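Local coordinates for protein MymaA.19257.a.B3 (Mycobacterium marinum, PDB 6Q10) that is of unknown function but, through this soluble LytR_C-family domain of a membrane-linked, predicted secreted protein, may act at the mycobacterial cell envelope, at residues Gly41-Ala44 and Ala45-Gly49; Leu112-Gly115 and Thr116-Thr120; Gln85-Ala88 and Ala89-Leu93; Thr17-Thr20 and Asp21-Pro24. One frame throughout, in Å; residues are numbered along the deposited sequence.

Contact 1: Gly41-Ala44 and Ala45-Gly49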
loop_
_atom_site.group_PDB
_atom_site.type_symbol
_atom_site.label_atom_id
_atom_site.label_comp_id
_atom_site.label_asym_id
_atom_site.label_seq_id
_atom_site.Cartn_x
_atom_site.Cartn_y
_atom_site.Cartn_z
ATOM N N GLY A 41 14.785 -12.293 -3.923
ATOM C CA GLY A 41 15.173 -12.476 -2.535
ATOM C C GLY A 41 15.376 -11.147 -1.831
ATOM O O GLY A 41 15.931 -10.196 -2.393
ATOM N N GLY A 42 14.897 -11.078 -0.594
ATOM C CA GLY A 42 15.040 -9.895 0.227
ATOM C C GLY A 42 14.174 -8.721 -0.171
ATOM O O GLY A 42 14.232 -7.676 0.492
ATOM N N GLN A 43 13.335 -8.847 -1.203
ATOM C CA GLN A 43 12.602 -7.666 -1.651
ATOM C C GLN A 43 11.587 -7.187 -0.622
ATOM O O GLN A 43 11.385 -5.975 -0.473
ATOM C CB GLN A 43 11.900 -7.912 -2.973
ATOM C CG GLN A 43 11.432 -6.598 -3.563
ATOM C CD GLN A 43 10.861 -6.761 -4.937
ATOM O OE1 GLN A 43 10.285 -7.801 -5.257
ATOM N NE2 GLN A 43 11.006 -5.734 -5.762
ATOM N N ALA A 44 10.903 -8.098 0.069
ATOM C CA ALA A 44 9.949 -7.628 1.071
ATOM C C ALA A 44 10.654 -6.881 2.192
ATOM O O ALA A 44 10.143 -5.863 2.666
ATOM C CB ALA A 44 9.105 -8.775 1.636
ATOM N N ALA A 45 11.819 -7.360 2.624
ATOM C CA ALA A 45 12.560 -6.655 3.663
ATOM C C ALA A 45 13.006 -5.280 3.177
ATOM O O ALA A 45 12.975 -4.308 3.944
ATOM C CB ALA A 45 13.766 -7.487 4.111
ATOM N N ASP A 46 13.454 -5.191 1.918
ATOM C CA ASP A 46 13.878 -3.907 1.361
ATOM C C ASP A 46 12.723 -2.924 1.353
ATOM O O ASP A 46 12.882 -1.759 1.750
ATOM C CB ASP A 46 14.416 -4.080 -0.060
ATOM C CG ASP A 46 15.691 -4.871 -0.108
ATOM O OD1 ASP A 46 16.405 -4.896 0.918
ATOM O OD2 ASP A 46 15.976 -5.454 -1.176
ATOM N N VAL A 47 11.544 -3.372 0.907
ATOM C CA VAL A 47 10.407 -2.459 0.800
ATOM C C VAL A 47 9.890 -2.087 2.185
ATOM O O VAL A 47 9.532 -0.927 2.435
ATOM C CB VAL A 47 9.305 -3.067 -0.093
ATOM C CG1 VAL A 47 7.995 -2.255 -0.011
ATOM C CG2 VAL A 47 9.798 -3.140 -1.524
ATOM N N ALA A 48 9.848 -3.055 3.110
ATOM C CA ALA A 48 9.467 -2.734 4.489
ATOM C C ALA A 48 10.382 -1.661 5.079
ATOM O O ALA A 48 9.917 -0.733 5.769
ATOM C CB ALA A 48 9.496 -4.005 5.351
ATOM N N GLY A 49 11.685 -1.759 4.811
ATOM C CA GLY A 49 12.609 -0.723 5.270
ATOM C C GLY A 49 12.347 0.612 4.604
ATOM O O GLY A 49 12.407 1.663 5.252
HETATM O O HOH W 1 17.213 -7.846 -1.461
#
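Gly42, the N-cap residue of helix 43-54, opens the first turn by accepting the amide of Asp46: Gly42 O and Asp46 N lie 3.0 Å apart, almost in line with the carbonyl. The next two bonds follow in helical sequence, Val47 N to Gln43 O at 3.0 Å and Ala48 N to Ala44 O at 2.9 Å, each donor a little tilted from the carbonyl plane. Val47 has CG1 anti to its own backbone N (chi1 169°), which sets CG2 alongside the preceding turn, 3.4 Å from Gln43 O, an ordinary turn-to-turn contact. The tight side is the one turned to the sheet, where Gln43, Ala44, Val47 and Ala48 are all buried and Val47 packs on Val34.

The solvent side is looser and held by water. Asp46 turns its carboxylate back toward the helix start (chi1 -67°), yet OD2 and Gly42 O are both acceptors and cannot bond each other. Instead, one water donates to Asp46 OD2 at 2.7 Å and to Gly41 O at 2.8 Å, tying the glycine-rich lead-in to the first turn. The Gln43 amide points elsewhere, bonding Ser38 OG through OE1 and Phe118 O through NE2. Helix 43-54 is the crossover of a beta-alpha-beta unit: Ala44 and Ala48 pack on Val34 of strand 32-36 and on Ala61 of strand 60-63.

Contact 2: Leu112-Gly115 and Thr116-Thr120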
loop_
_atom_site.group_PDB
_atom_site.type_symbol
_atom_site.label_atom_id
_atom_site.label_comp_id
_atom_site.label_asym_id
_atom_site.label_seq_id
_atom_site.Cartn_x
_atom_site.Cartn_y
_atom_site.Cartn_z
ATOM N N LEU A 112 0.881 -5.487 1.890
ATOM C CA LEU A 112 1.405 -5.042 0.603
ATOM C C LEU A 112 2.132 -6.237 0.005
ATOM O O LEU A 112 3.137 -6.696 0.558
ATOM C CB LEU A 112 2.348 -3.853 0.767
ATOM C CG LEU A 112 3.103 -3.495 -0.507
ATOM C CD1 LEU A 112 2.151 -3.103 -1.657
ATOM C CD2 LEU A 112 4.070 -2.347 -0.155
ATOM N N VAL A 113 1.569 -6.803 -1.068
ATOM C CA VAL A 113 2.069 -8.025 -1.677
ATOM C C VAL A 113 2.840 -7.649 -2.930
ATOM O O VAL A 113 2.270 -7.056 -3.853
ATOM C CB VAL A 113 0.920 -8.983 -2.013
ATOM C CG1 VAL A 113 1.500 -10.347 -2.460
ATOM C CG2 VAL A 113 0.028 -9.148 -0.779
ATOM N N LEU A 114 4.128 -7.957 -2.954
ATOM C CA LEU A 114 4.993 -7.577 -4.070
ATOM C C LEU A 114 4.909 -8.647 -5.138
ATOM O O LEU A 114 5.242 -9.806 -4.886
ATOM C CB LEU A 114 6.440 -7.433 -3.614
ATOM C CG LEU A 114 6.518 -6.495 -2.403
ATOM C CD1 LEU A 114 8.008 -6.387 -2.060
ATOM C CD2 LEU A 114 5.896 -5.134 -2.656
ATOM N N GLY A 115 4.499 -8.250 -6.345
ATOM C CA GLY A 115 4.522 -9.152 -7.467
ATOM C C GLY A 115 5.851 -9.110 -8.218
ATOM O O GLY A 115 6.770 -8.351 -7.901
ATOM N N THR A 116 5.937 -9.970 -9.234
ATOM C CA THR A 116 7.191 -10.127 -9.975
ATOM C C THR A 116 7.643 -8.823 -10.599
ATOM O O THR A 116 8.843 -8.624 -10.825
ATOM C CB THR A 116 7.047 -11.179 -11.072
ATOM O OG1 THR A 116 5.997 -10.785 -11.972
ATOM C CG2 THR A 116 6.734 -12.529 -10.479
ATOM N N ASP A 117 6.701 -7.929 -10.887
ATOM C CA ASP A 117 6.986 -6.702 -11.613
ATOM C C ASP A 117 7.303 -5.518 -10.712
ATOM O O ASP A 117 7.709 -4.465 -11.221
ATOM C CB ASP A 117 5.797 -6.332 -12.478
ATOM C CG ASP A 117 5.409 -7.438 -13.441
ATOM O OD1 ASP A 117 6.176 -8.424 -13.613
ATOM O OD2 ASP A 117 4.329 -7.322 -14.047
ATOM N N PHE A 118 7.082 -5.641 -9.410
ATOM C CA PHE A 118 7.405 -4.552 -8.503
ATOM C C PHE A 118 8.888 -4.219 -8.579
ATOM O O PHE A 118 9.739 -5.115 -8.602
ATOM C CB PHE A 118 7.037 -4.928 -7.066
ATOM C CG PHE A 118 7.038 -3.761 -6.137
ATOM C CD1 PHE A 118 8.197 -3.390 -5.475
ATOM C CD2 PHE A 118 5.882 -3.022 -5.949
ATOM C CE1 PHE A 118 8.194 -2.292 -4.627
ATOM C CE2 PHE A 118 5.879 -1.924 -5.097
ATOM C CZ PHE A 118 7.053 -1.575 -4.442
ATOM N N THR A 119 9.205 -2.917 -8.595
ATOM C CA THR A 119 10.599 -2.487 -8.507
ATOM C C THR A 119 10.813 -1.670 -7.240
ATOM O O THR A 119 11.385 -2.187 -6.276
ATOM C CB THR A 119 11.032 -1.714 -9.757
ATOM O OG1 THR A 119 10.094 -0.663 -10.025
ATOM C CG2 THR A 119 11.153 -2.641 -10.969
ATOM N N THR A 120 10.322 -0.429 -7.188
ATOM C CA THR A 120 10.509 0.447 -6.047
ATOM C C THR A 120 9.187 1.132 -5.699
ATOM O O THR A 120 8.246 1.163 -6.499
ATOM C CB THR A 120 11.570 1.524 -6.337
ATOM O OG1 THR A 120 11.104 2.359 -7.399
ATOM C CG2 THR A 120 12.889 0.897 -6.754
HETATM O O HOH W 2 9.565 -7.588 -8.224
#
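Leu114 places its CD2 methyl over one face of the Phe118 ring, 3.8 Å from the centroid and only 6° off the ring normal, a CH-pi contact across the turn that follows strand 110-114. Gly115 to Phe118 form a type I beta turn, and the chain from Thr116 onward builds it.

Thr116 comes first. Its CB, 3.7 Å from Gly115 C, starts out away from the strand end, and OG1 sits between the backbone N and the carbonyl carbon. From there the hydroxyl donates to Asp117 OD1 at 2.9 Å, meeting the carboxylate from above its plane, so the two corner residues of the turn are linked by their side chains. Thr116 O is bonded by Arg40 NH2.

Phe118 then closes the turn. Phe118 N donates to Gly115 O at 3.1 Å, from well above the carbonyl plane. A water lies 2.9 Å from Gly115 O and may also donate to it. Phe118 CB rests 3.5 Å from Gly115 O, and with CG anti to the backbone N (chi1 -166°) the ring swings back against Leu114.

Strand 110-114 runs inside the sheet, with Val113 bonded through its backbone to Gln77 of strand 76-80 and Leu112 and Leu114 to Leu35 of strand 32-36. Leu112, Leu114 and Phe118 all pack beneath helix 43-54, against Val47.

Contact 3: Gln85-Ala88 and Ala89-Leu93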
loop_
_atom_site.group_PDB
_atom_site.type_symbol
_atom_site.label_atom_id
_atom_site.label_comp_id
_atom_site.label_asym_id
_atom_site.label_seq_id
_atom_site.Cartn_x
_atom_site.Cartn_y
_atom_site.Cartn_z
ATOM N N GLN A 85 -8.927 0.223 5.782
ATOM C CA GLN A 85 -8.974 0.853 4.466
ATOM C C GLN A 85 -8.153 2.140 4.416
ATOM O O GLN A 85 -7.563 2.445 3.374
ATOM C CB GLN A 85 -10.422 1.096 4.020
ATOM C CG GLN A 85 -11.201 2.141 4.771
ATOM C CD GLN A 85 -12.585 2.346 4.166
ATOM O OE1 GLN A 85 -13.062 1.513 3.386
ATOM N NE2 GLN A 85 -13.225 3.461 4.506
ATOM N N ALA A 86 -8.088 2.915 5.510
ATOM C CA ALA A 86 -7.270 4.129 5.454
ATOM C C ALA A 86 -5.788 3.804 5.385
ATOM O O ALA A 86 -5.031 4.508 4.708
ATOM C CB ALA A 86 -7.554 5.034 6.655
ATOM N N THR A 87 -5.345 2.743 6.068
ATOM C CA THR A 87 -3.974 2.314 5.894
ATOM C C THR A 87 -3.716 1.876 4.466
ATOM O O THR A 87 -2.688 2.225 3.873
ATOM C CB THR A 87 -3.664 1.189 6.868
ATOM O OG1 THR A 87 -3.705 1.736 8.195
ATOM C CG2 THR A 87 -2.284 0.630 6.596
ATOM N N ALA A 88 -4.645 1.119 3.894
ATOM C CA ALA A 88 -4.457 0.692 2.514
ATOM C C ALA A 88 -4.366 1.895 1.580
ATOM O O ALA A 88 -3.581 1.889 0.628
ATOM C CB ALA A 88 -5.603 -0.226 2.094
ATOM N N ALA A 89 -5.140 2.951 1.863
ATOM C CA ALA A 89 -5.081 4.150 1.027
ATOM C C ALA A 89 -3.708 4.797 1.115
ATOM O O ALA A 89 -3.212 5.353 0.126
ATOM C CB ALA A 89 -6.160 5.140 1.456
ATOM N N ALA A 90 -3.109 4.787 2.318
ATOM C CA ALA A 90 -1.767 5.330 2.488
ATOM C C ALA A 90 -0.737 4.502 1.723
ATOM O O ALA A 90 0.124 5.063 1.035
ATOM C CB ALA A 90 -1.407 5.390 3.990
ATOM N N VAL A 91 -0.808 3.169 1.845
ATOM C CA VAL A 91 0.099 2.310 1.085
ATOM C C VAL A 91 -0.088 2.530 -0.415
ATOM O O VAL A 91 0.882 2.535 -1.184
ATOM C CB VAL A 91 -0.118 0.836 1.466
ATOM C CG1 VAL A 91 0.815 -0.059 0.652
ATOM C CG2 VAL A 91 0.153 0.653 2.970
ATOM N N TRP A 92 -1.334 2.720 -0.856
ATOM C CA TRP A 92 -1.594 2.848 -2.287
ATOM C C TRP A 92 -0.953 4.089 -2.896
ATOM O O TRP A 92 -0.705 4.126 -4.102
ATOM C CB TRP A 92 -3.125 2.841 -2.489
ATOM C CG TRP A 92 -3.633 2.587 -3.867
ATOM C CD1 TRP A 92 -3.146 1.714 -4.791
ATOM C CD2 TRP A 92 -4.775 3.216 -4.455
ATOM N NE1 TRP A 92 -3.938 1.757 -5.928
ATOM C CE2 TRP A 92 -4.929 2.691 -5.746
ATOM C CE3 TRP A 92 -5.659 4.202 -4.013
ATOM C CZ2 TRP A 92 -5.960 3.111 -6.600
ATOM C CZ3 TRP A 92 -6.685 4.607 -4.862
ATOM C CH2 TRP A 92 -6.819 4.054 -6.126
ATOM N N LEU A 93 -0.693 5.119 -2.081
ATOM C CA LEU A 93 0.035 6.285 -2.564
ATOM C C LEU A 93 1.409 5.913 -3.095
ATOM O O LEU A 93 1.867 6.470 -4.097
ATOM C CB LEU A 93 0.195 7.294 -1.424
ATOM C CG LEU A 93 -1.108 7.923 -0.974
ATOM C CD1 LEU A 93 -0.831 8.676 0.334
ATOM C CD2 LEU A 93 -1.669 8.889 -2.037
#
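Ala89 to Trp92 hang on Gln85 to Ala88 through four consecutive helical bonds, so every carbonyl of the earlier segment has an amide partner. Ala89 N meets Gln85 O at 2.9 Å and Ala90 N meets Ala86 O at 3.1 Å, both donors tilted from the carbonyl plane. Val91 N to Thr87 O is straighter, with an N-H...O angle of 169°. Trp92 N completes the set on Ala88 O at 2.8 Å. The pattern then slackens: Leu93 N makes weak bonds to both Ala89 O and Ala90 O. At the other end, the backbone of Ala86 is also hydrogen-bonded to Ala25.

Side-chain carbons lie beside the same carbonyls. Val91 CG2 is 3.4 Å from Thr87 O, and Trp92 CB 3.3 Å from Ala88 O. With CG anti to the backbone N (chi1 -164°), the indole of Trp92 leads away from the preceding turn and stacks on His151. Ala88 and Val91 face Ile78 of the sheet, Ala88 also touches Phe80, and Thr87 touches Val110. The helix forms the connection of a beta-alpha-beta crossover between parallel, neighbouring strands 76-80 and 99-102.

Contact 4: Thr17-Thr20 and Asp21-Pro24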
loop_
_atom_site.group_PDB
_atom_site.type_symbol
_atom_site.label_atom_id
_atom_site.label_comp_id
_atom_site.label_asym_id
_atom_site.label_seq_id
_atom_site.Cartn_x
_atom_site.Cartn_y
_atom_site.Cartn_z
ATOM N N THR A 17 -11.925 4.087 -8.154
ATOM C CA THR A 17 -12.865 5.157 -7.850
ATOM C C THR A 17 -13.216 5.171 -6.373
ATOM O O THR A 17 -13.166 6.220 -5.720
ATOM C CB THR A 17 -14.113 4.985 -8.704
ATOM O OG1 THR A 17 -13.747 5.085 -10.080
ATOM C CG2 THR A 17 -15.160 6.018 -8.342
ATOM N N GLU A 18 -13.529 4.001 -5.819
ATOM C CA GLU A 18 -13.888 3.937 -4.414
ATOM C C GLU A 18 -12.706 4.296 -3.530
ATOM O O GLU A 18 -12.848 5.086 -2.590
ATOM C CB GLU A 18 -14.414 2.549 -4.064
ATOM C CG GLU A 18 -14.714 2.418 -2.563
ATOM C CD GLU A 18 -15.438 1.139 -2.204
ATOM O OE1 GLU A 18 -15.690 0.323 -3.114
ATOM O OE2 GLU A 18 -15.752 0.946 -1.003
ATOM N N MET A 19 -11.514 3.768 -3.837
ATOM C CA MET A 19 -10.408 4.014 -2.918
ATOM C C MET A 19 -9.904 5.452 -2.975
ATOM O O MET A 19 -9.327 5.938 -1.997
ATOM C CB MET A 19 -9.260 3.046 -3.190
ATOM C CG MET A 19 -8.094 3.166 -2.155
ATOM S SD MET A 19 -8.465 2.705 -0.431
ATOM C CE MET A 19 -9.328 1.282 -1.016
ATOM N N THR A 20 -10.063 6.139 -4.110
ATOM C CA THR A 20 -9.611 7.523 -4.184
ATOM C C THR A 20 -10.324 8.411 -3.176
ATOM O O THR A 20 -9.752 9.410 -2.724
ATOM C CB THR A 20 -9.817 8.047 -5.600
ATOM O OG1 THR A 20 -8.979 7.301 -6.474
ATOM C CG2 THR A 20 -9.457 9.522 -5.696
ATOM N N ASP A 21 -11.523 8.033 -2.756
ATOM C CA ASP A 21 -12.271 8.835 -1.794
ATOM C C ASP A 21 -11.915 8.537 -0.343
ATOM O O ASP A 21 -12.452 9.206 0.546
ATOM C CB ASP A 21 -13.772 8.633 -2.003
ATOM C CG ASP A 21 -14.284 9.347 -3.243
ATOM O OD1 ASP A 21 -13.622 10.308 -3.696
ATOM O OD2 ASP A 21 -15.344 8.945 -3.767
ATOM N N VAL A 22 -11.031 7.580 -0.076
ATOM C CA VAL A 22 -10.648 7.245 1.294
ATOM C C VAL A 22 -9.522 8.169 1.751
ATOM O O VAL A 22 -8.512 8.328 1.058
ATOM C CB VAL A 22 -10.234 5.772 1.387
ATOM C CG1 VAL A 22 -9.688 5.453 2.815
ATOM C CG2 VAL A 22 -11.405 4.873 1.000
ATOM N N THR A 23 -9.693 8.797 2.902
ATOM C CA THR A 23 -8.615 9.606 3.460
ATOM C C THR A 23 -7.512 8.694 3.978
ATOM O O THR A 23 -7.789 7.819 4.819
ATOM C CB THR A 23 -9.124 10.480 4.593
ATOM O OG1 THR A 23 -10.147 11.344 4.083
ATOM C CG2 THR A 23 -7.999 11.313 5.139
ATOM N N PRO A 24 -6.271 8.830 3.499
ATOM C CA PRO A 24 -5.206 7.932 3.964
ATOM C C PRO A 24 -4.919 8.155 5.439
ATOM O O PRO A 24 -5.045 9.267 5.974
ATOM C CB PRO A 24 -3.996 8.295 3.101
ATOM C CG PRO A 24 -4.511 9.197 2.010
ATOM C CD PRO A 24 -5.847 9.726 2.408
HETATM O O HOH W 3 -7.095 7.450 -1.158
HETATM O O HOH W 4 -8.993 11.351 -0.307
#
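Met19 and Val22 meet in a local surface contact where helix 16-20 gives way to the loop leading toward strand 32-36. Two backbone bonds between residues three apart turn the chain here. Asp21 N donates to Glu18 O at 3.2 Å and Val22 N to Met19 O at 3.0 Å; both donors stand above the carbonyl plane, by 55° and 63°. A water donates to both Met19 O and Val22 O, each at 2.8 Å, bridging the two carbonyls beside the second bond. Met19 O thus accepts two hydrogen bonds, one from an amide and one from water.

The apolar side of the turn is carried by two side chains. Met19 CG lies anti to the backbone N, and the bend at chi2 (65°) brings SD to 3.9 Å from Val22 CG2. Asp21 stays exposed, its CB near Glu18 O, while Thr20 directs OG1 back to Arg16 O. In the fold the turn is wedged between two helices: Met19 and Val22 both pack on Ala89 of helix 85-94, with Met19 and Thr20 also against Trp92, while Thr20 touches Ala148 and His151 of helix 144-153.

From the N terminus the order is contact 4, contact 1, contact 3, contact 2, each a contiguous stretch that closes only a turn or two, so none nests in or crosses another. Contact 4 ends helix 16-20 and sits against contact 3, where Ala86 CB lies 3.3 Å from Thr23 O. Contact 1 begins helix 43-54 and adjoins contact 2: Gln43 CG packs against Leu114 CD1 at 3.7 Å. Contacts 2 and 3 meet more lightly, through Leu112 and Val91. The four therefore form a chain of neighbours, 4-3-2-1, running from the N-terminal helix through the two crossover helices, with strand 110-114 of the sheet joining them.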